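UDP-N-acetylenolpyruvoylglucosamine reductase (Listeria monocytogenes, PDB 3TX1) probably catalyses the NADPH-dependent reduction of UDP-N-acetylenolpyruvoylglucosamine to UDP-N-acetylmuramate in peptidoglycan biosynthesis, with FAD as cofactor. Local coordinates at residues Ile165-Gln177 against Lys201-Ala213. Sequence-based numbering, arbitrary orientation.
With FAD (flavin-adenine dinucleotide), chain B.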
loop_
_atom_site.group_PDB
_atom_site.type_symbol
_atom_site.label_atom_id
_atom_site.label_comp_id
_atom_site.label_asym_id
_atom_site.label_seq_id
_atom_site.Cartn_x
_atom_site.Cartn_y
_atom_site.Cartn_z
ATOM N N ILE A 165 11.088 -6.657 -0.004
ATOM C CA ILE A 165 10.311 -7.803 0.528
ATOM C C ILE A 165 10.706 -9.111 -0.133
ATOM O O ILE A 165 10.857 -10.132 0.550
ATOM C CB ILE A 165 8.778 -7.587 0.397
ATOM C CG1 ILE A 165 8.251 -6.548 1.400
ATOM C CG2 ILE A 165 7.989 -8.875 0.614
ATOM C CD1 ILE A 165 8.142 -7.030 2.837
ATOM N N SER A 166 10.910 -9.083 -1.453
ATOM C CA SER A 166 11.306 -10.290 -2.180
ATOM C C SER A 166 12.622 -10.794 -1.653
ATOM O O SER A 166 12.863 -11.990 -1.682
ATOM C CB SER A 166 11.358 -10.083 -3.696
ATOM O OG SER A 166 12.341 -9.129 -4.062
ATOM N N ASP A 167 13.478 -9.899 -1.168
ATOM C CA ASP A 167 14.728 -10.350 -0.529
ATOM C C ASP A 167 14.439 -11.352 0.577
ATOM O O ASP A 167 15.210 -12.283 0.759
ATOM C CB ASP A 167 15.535 -9.204 0.092
ATOM C CG ASP A 167 16.120 -8.265 -0.940
ATOM O OD1 ASP A 167 16.374 -8.731 -2.074
ATOM O OD2 ASP A 167 16.356 -7.077 -0.605
ATOM N N VAL A 168 13.345 -11.183 1.315
ATOM C CA VAL A 168 13.098 -12.102 2.415
ATOM C C VAL A 168 11.760 -12.800 2.463
ATOM O O VAL A 168 11.430 -13.428 3.492
ATOM C CB VAL A 168 13.356 -11.475 3.797
ATOM C CG1 VAL A 168 14.838 -11.392 4.063
ATOM C CG2 VAL A 168 12.642 -10.136 3.936
ATOM N N LEU A 169 11.014 -12.750 1.382
ATOM C CA LEU A 169 9.730 -13.410 1.358
ATOM C C LEU A 169 9.925 -14.890 1.274
ATOM O O LEU A 169 10.451 -15.351 0.304
ATOM C CB LEU A 169 8.964 -12.962 0.148
ATOM C CG LEU A 169 7.457 -13.109 0.189
ATOM C CD1 LEU A 169 6.912 -13.158 1.585
ATOM C CD2 LEU A 169 6.933 -11.916 -0.552
ATOM N N GLU A 170 9.485 -15.632 2.279
ATOM C CA GLU A 170 9.650 -17.065 2.244
ATOM C C GLU A 170 8.418 -17.717 1.587
ATOM O O GLU A 170 8.517 -18.418 0.568
ATOM C CB GLU A 170 9.762 -17.617 3.657
ATOM C CG GLU A 170 9.713 -19.133 3.748
ATOM C CD GLU A 170 10.887 -19.822 3.085
ATOM O OE1 GLU A 170 11.889 -19.140 2.753
ATOM O OE2 GLU A 170 10.783 -21.055 2.878
ATOM N N ALA A 171 7.259 -17.476 2.197
ATOM C CA ALA A 171 6.007 -18.074 1.790
ATOM C C ALA A 171 4.855 -17.099 2.021
ATOM O O ALA A 171 4.953 -16.164 2.820
ATOM C CB ALA A 171 5.783 -19.344 2.596
ATOM N N ALA A 172 3.749 -17.349 1.332
ATOM C CA ALA A 172 2.547 -16.549 1.480
ATOM C C ALA A 172 1.290 -17.397 1.339
ATOM O O ALA A 172 1.258 -18.373 0.560
ATOM C CB ALA A 172 2.531 -15.448 0.445
ATOM N N THR A 173 0.268 -17.032 2.115
ATOM C CA THR A 173 -1.041 -17.648 1.964
ATOM C C THR A 173 -1.890 -16.679 1.161
ATOM O O THR A 173 -1.998 -15.507 1.496
ATOM C CB THR A 173 -1.749 -17.889 3.291
ATOM O OG1 THR A 173 -0.887 -18.618 4.154
ATOM C CG2 THR A 173 -3.032 -18.693 3.057
ATOM N N VAL A 174 -2.552 -17.191 0.152
ATOM C CA VAL A 174 -3.258 -16.350 -0.744
ATOM C C VAL A 174 -4.634 -16.894 -1.197
ATOM O O VAL A 174 -4.941 -18.076 -1.016
ATOM C CB VAL A 174 -2.297 -16.150 -1.922
ATOM C CG1 VAL A 174 -2.936 -16.431 -3.269
ATOM C CG2 VAL A 174 -1.613 -14.811 -1.837
ATOM N N LEU A 175 -5.463 -16.011 -1.750
ATOM C CA LEU A 175 -6.734 -16.393 -2.346
ATOM C C LEU A 175 -6.722 -16.078 -3.814
ATOM O O LEU A 175 -6.428 -14.964 -4.236
ATOM C CB LEU A 175 -7.937 -15.699 -1.696
ATOM C CG LEU A 175 -8.368 -16.063 -0.250
ATOM C CD1 LEU A 175 -9.752 -15.499 0.042
ATOM C CD2 LEU A 175 -8.373 -17.552 0.052
ATOM N N THR A 176 -7.036 -17.080 -4.606
ATOM C CA THR A 176 -7.149 -16.890 -6.034
ATOM C C THR A 176 -8.473 -16.169 -6.286
ATOM O O THR A 176 -9.342 -16.089 -5.402
ATOM C CB THR A 176 -7.111 -18.229 -6.773
ATOM O OG1 THR A 176 -8.313 -18.956 -6.506
ATOM C CG2 THR A 176 -5.919 -19.060 -6.308
ATOM N N GLN A 177 -8.636 -15.646 -7.494
ATOM C CA GLN A 177 -9.849 -14.904 -7.823
ATOM C C GLN A 177 -11.124 -15.714 -7.657
ATOM O O GLN A 177 -12.210 -15.142 -7.504
ATOM C CB GLN A 177 -9.766 -14.306 -9.221
ATOM C CG GLN A 177 -8.926 -13.036 -9.324
ATOM C CD GLN A 177 -9.138 -12.316 -10.657
ATOM O OE1 GLN A 177 -9.632 -12.902 -11.630
ATOM N NE2 GLN A 177 -8.775 -11.040 -10.704
ATOM N N LYS A 201 -1.496 -12.473 -11.694
ATOM C CA LYS A 201 -2.092 -13.595 -10.979
ATOM C C LYS A 201 -3.095 -13.097 -9.957
ATOM O O LYS A 201 -3.830 -13.881 -9.376
ATOM C CB LYS A 201 -1.036 -14.417 -10.225
ATOM C CG LYS A 201 0.123 -14.819 -11.131
ATOM C CD LYS A 201 0.874 -16.067 -10.704
ATOM C CE LYS A 201 1.817 -16.465 -11.837
ATOM N NZ LYS A 201 2.294 -17.875 -11.794
ATOM N N ASN A 202 -3.143 -11.786 -9.768
ATOM C CA ASN A 202 -4.128 -11.142 -8.888
ATOM C C ASN A 202 -4.540 -11.839 -7.587
ATOM O O ASN A 202 -5.733 -11.950 -7.276
ATOM C CB ASN A 202 -5.359 -10.909 -9.760
ATOM C CG ASN A 202 -5.004 -10.329 -11.106
ATOM O OD1 ASN A 202 -3.836 -10.048 -11.386
ATOM N ND2 ASN A 202 -6.004 -10.153 -11.956
ATOM N N TYR A 203 -3.543 -12.281 -6.825
ATOM C CA TYR A 203 -3.776 -12.975 -5.567
ATOM C C TYR A 203 -4.143 -12.047 -4.428
ATOM O O TYR A 203 -3.635 -10.938 -4.369
ATOM C CB TYR A 203 -2.544 -13.765 -5.174
ATOM C CG TYR A 203 -2.195 -14.902 -6.123
ATOM C CD1 TYR A 203 -3.183 -15.742 -6.658
ATOM C CD2 TYR A 203 -0.873 -15.190 -6.422
ATOM C CE1 TYR A 203 -2.850 -16.801 -7.488
ATOM C CE2 TYR A 203 -0.539 -16.245 -7.253
ATOM C CZ TYR A 203 -1.520 -17.048 -7.781
ATOM O OH TYR A 203 -1.135 -18.095 -8.600
ATOM N N ILE A 204 -5.061 -12.476 -3.561
ATOM C CA ILE A 204 -5.395 -11.714 -2.339
ATOM C C ILE A 204 -4.532 -12.310 -1.227
ATOM O O ILE A 204 -4.709 -13.445 -0.818
ATOM C CB ILE A 204 -6.891 -11.779 -1.920
ATOM C CG1 ILE A 204 -7.806 -11.043 -2.901
ATOM C CG2 ILE A 204 -7.101 -11.150 -0.544
ATOM C CD1 ILE A 204 -8.291 -11.864 -4.078
ATOM N N VAL A 205 -3.567 -11.554 -0.767
ATOM C CA VAL A 205 -2.687 -12.054 0.257
ATOM C C VAL A 205 -3.429 -12.136 1.571
ATOM O O VAL A 205 -4.078 -11.160 1.949
ATOM C CB VAL A 205 -1.514 -11.073 0.431
ATOM C CG1 VAL A 205 -0.563 -11.506 1.555
ATOM C CG2 VAL A 205 -0.809 -10.900 -0.911
ATOM N N LEU A 206 -3.342 -13.284 2.247
ATOM C CA LEU A 206 -3.891 -13.447 3.599
ATOM C C LEU A 206 -2.829 -13.409 4.724
ATOM O O LEU A 206 -3.069 -12.855 5.789
ATOM C CB LEU A 206 -4.737 -14.689 3.709
ATOM C CG LEU A 206 -5.973 -14.661 2.825
ATOM C CD1 LEU A 206 -6.638 -16.021 2.849
ATOM C CD2 LEU A 206 -6.943 -13.587 3.272
ATOM N N ASP A 207 -1.678 -14.032 4.514
ATOM C CA ASP A 207 -0.575 -13.906 5.474
ATOM C C ASP A 207 0.750 -14.152 4.779
ATOM O O ASP A 207 0.780 -14.715 3.683
ATOM C CB ASP A 207 -0.760 -14.743 6.750
ATOM C CG ASP A 207 -0.822 -16.231 6.475
ATOM O OD1 ASP A 207 -1.783 -16.916 6.934
ATOM O OD2 ASP A 207 0.080 -16.712 5.767
ATOM N N ALA A 208 1.828 -13.683 5.392
ATOM C CA ALA A 208 3.153 -13.795 4.789
ATOM C C ALA A 208 4.220 -14.372 5.743
ATOM O O ALA A 208 4.155 -14.159 6.972
ATOM C CB ALA A 208 3.590 -12.440 4.248
ATOM N N THR A 209 5.173 -15.114 5.172
ATOM C CA THR A 209 6.276 -15.718 5.942
ATOM C C THR A 209 7.612 -15.194 5.455
ATOM O O THR A 209 7.990 -15.399 4.291
ATOM C CB THR A 209 6.372 -17.251 5.781
ATOM O OG1 THR A 209 5.185 -17.890 6.250
ATOM C CG2 THR A 209 7.512 -17.765 6.604
ATOM N N PHE A 210 8.338 -14.532 6.350
ATOM C CA PHE A 210 9.663 -14.011 6.011
ATOM C C PHE A 210 10.796 -14.848 6.641
ATOM O O PHE A 210 10.764 -15.136 7.849
ATOM C CB PHE A 210 9.772 -12.583 6.486
ATOM C CG PHE A 210 8.593 -11.724 6.136
ATOM C CD1 PHE A 210 7.623 -11.444 7.092
ATOM C CD2 PHE A 210 8.489 -11.134 4.876
ATOM C CE1 PHE A 210 6.551 -10.620 6.798
ATOM C CE2 PHE A 210 7.423 -10.308 4.568
ATOM C CZ PHE A 210 6.456 -10.054 5.533
ATOM N N SER A 211 11.763 -15.264 5.814
ATOM C CA SER A 211 12.951 -16.035 6.247
ATOM C C SER A 211 14.046 -15.107 6.790
ATOM O O SER A 211 14.861 -14.591 6.022
ATOM C CB SER A 211 13.540 -16.793 5.066
ATOM O OG SER A 211 12.929 -18.041 4.881
ATOM N N LEU A 212 14.127 -14.894 8.084
ATOM C CA LEU A 212 15.150 -13.997 8.566
ATOM C C LEU A 212 16.364 -14.714 9.139
ATOM O O LEU A 212 16.417 -15.915 9.197
ATOM C CB LEU A 212 14.570 -13.019 9.576
ATOM C CG LEU A 212 13.270 -12.303 9.236
ATOM C CD1 LEU A 212 12.882 -11.305 10.297
ATOM C CD2 LEU A 212 13.249 -11.701 7.853
ATOM N N ALA A 213 17.351 -13.968 9.550
ATOM C CA ALA A 213 18.516 -14.569 10.178
ATOM C C ALA A 213 18.770 -13.993 11.589
ATOM O O ALA A 213 18.482 -12.821 11.862
ATOM C CB ALA A 213 19.735 -14.392 9.288
HETATM P PA FAD B . -2.680 0.121 -0.564
HETATM O O1A FAD B . -3.920 -0.029 0.251
HETATM O O2A FAD B . -2.171 1.495 -0.893
HETATM O O5B FAD B . -2.900 -0.577 -1.985
HETATM C C5B FAD B . -1.667 -0.940 -2.598
HETATM C C4B FAD B . -1.850 -1.993 -3.670
HETATM O O4B FAD B . -1.767 -3.293 -3.109
HETATM C C3B FAD B . -3.160 -1.956 -4.427
HETATM O O3B FAD B . -2.897 -2.553 -5.721
HETATM C C2B FAD B . -4.003 -2.914 -3.586
HETATM O O2B FAD B . -5.169 -3.503 -4.194
HETATM C C1B FAD B . -2.991 -3.988 -3.316
HETATM N N9A FAD B . -3.285 -4.646 -2.055
HETATM C C8A FAD B . -3.426 -4.085 -0.844
HETATM N N7A FAD B . -3.600 -5.071 0.080
HETATM C C5A FAD B . -3.558 -6.277 -0.529
HETATM C C6A FAD B . -3.709 -7.714 -0.177
HETATM N N6A FAD B . -3.949 -8.151 1.090
HETATM N N1A FAD B . -3.591 -8.610 -1.180
HETATM C C2A FAD B . -3.352 -8.255 -2.436
HETATM N N3A FAD B . -3.240 -6.990 -2.842
HETATM C C4A FAD B . -3.337 -5.977 -1.952
HETATM N N1 FAD B . 6.774 2.007 -0.587
HETATM C C2 FAD B . 8.014 1.464 -0.652
HETATM O O2 FAD B . 8.189 0.419 -1.299
HETATM N N3 FAD B . 9.088 1.964 -0.025
HETATM C C4 FAD B . 9.056 3.072 0.703
HETATM O O4 FAD B . 10.089 3.531 1.242
HETATM C C4X FAD B . 7.742 3.721 0.819
HETATM N N5 FAD B . 7.617 4.833 1.537
HETATM C C5X FAD B . 6.442 5.466 1.673
HETATM C C6 FAD B . 6.394 6.610 2.455
HETATM C C7 FAD B . 5.209 7.271 2.644
HETATM C C7M FAD B . 5.175 8.522 3.483
HETATM C C8 FAD B . 4.002 6.709 1.998
HETATM C C8M FAD B . 2.681 7.372 2.144
HETATM C C9 FAD B . 4.052 5.578 1.229
HETATM C C9A FAD B . 5.246 4.927 1.034
HETATM N N10 FAD B . 5.326 3.742 0.262
HETATM C C10 FAD B . 6.581 3.120 0.135
HETATM C "C1'" FAD B . 4.129 3.209 -0.413
HETATM C "C2'" FAD B . 3.389 2.217 0.455
HETATM O "O2'" FAD B . 3.789 2.358 1.816
HETATM C "C3'" FAD B . 3.694 0.789 0.043
HETATM O "O3'" FAD B . 3.398 0.698 -1.345
HETATM C "C4'" FAD B . 2.819 -0.177 0.837
HETATM O "O4'" FAD B . 3.395 -1.491 0.879
HETATM C "C5'" FAD B . 1.383 -0.210 0.346
HETATM O "O5'" FAD B . 0.595 -0.673 1.417
HETATM P P FAD B . -0.974 -0.509 1.505
HETATM O O1P FAD B . -1.411 -1.572 2.447
HETATM O O2P FAD B . -1.175 0.929 1.842
HETATM O O3P FAD B . -1.498 -0.751 0.050
#
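Strands 169-175 and 204-211 form an antiparallel ladder in the PCMH-type FAD-binding domain, interrupted by two classic beta bulges, and the second strand also carries the adenine of FAD. At the first bulge E170 and A171 both face T209, whose carbonyl oxygen accepts from the two successive amides, A171 N lying 3.0 Å from T209 O. The second reverses the roles: L206 and D207 both oppose T173, with L206 N 2.7 Å from T173 O and the bond from D207 N weak. Beyond this bulge, L175 and I204 pair through both backbone bonds, and I204 N reaches L175 O in its carbonyl plane, on a lone pair, almost straight at 176°.

Two side-chain hydrogen bonds also cross between the strands. T173 OG1 donates to D207 OD2 on the syn side but 33° out of the carboxylate plane (2.7 Å); the carboxylate reaches it because D207 CG sits between its own backbone N and carbonyl carbon (chi1 62°). Toward the other end, S211 OG donates to E170 OE1 from above the carboxylate plane, while the CB of E170 packs alongside T209 CG2. V174 crosses Y203 at about a right angle, its CG1 against CB and CG, and L175 CG meets L206 CD1. I165 CD1 and L169 CD1 both approach CE2 of the F210 ring.

V205 grips the adenine with its backbone, V205 N donating to FAD N1A (3.0 Å) and V205 O accepting from FAD N6A (3.1 Å), a pairing that reads the adenine edge. Strand 181-185 pairs with 169-175, and strand 116-120 with the strand containing 204-211. L154 of helix 150-156 packs on I165, L169 and A208, whereas helix 64-76 packs against L175.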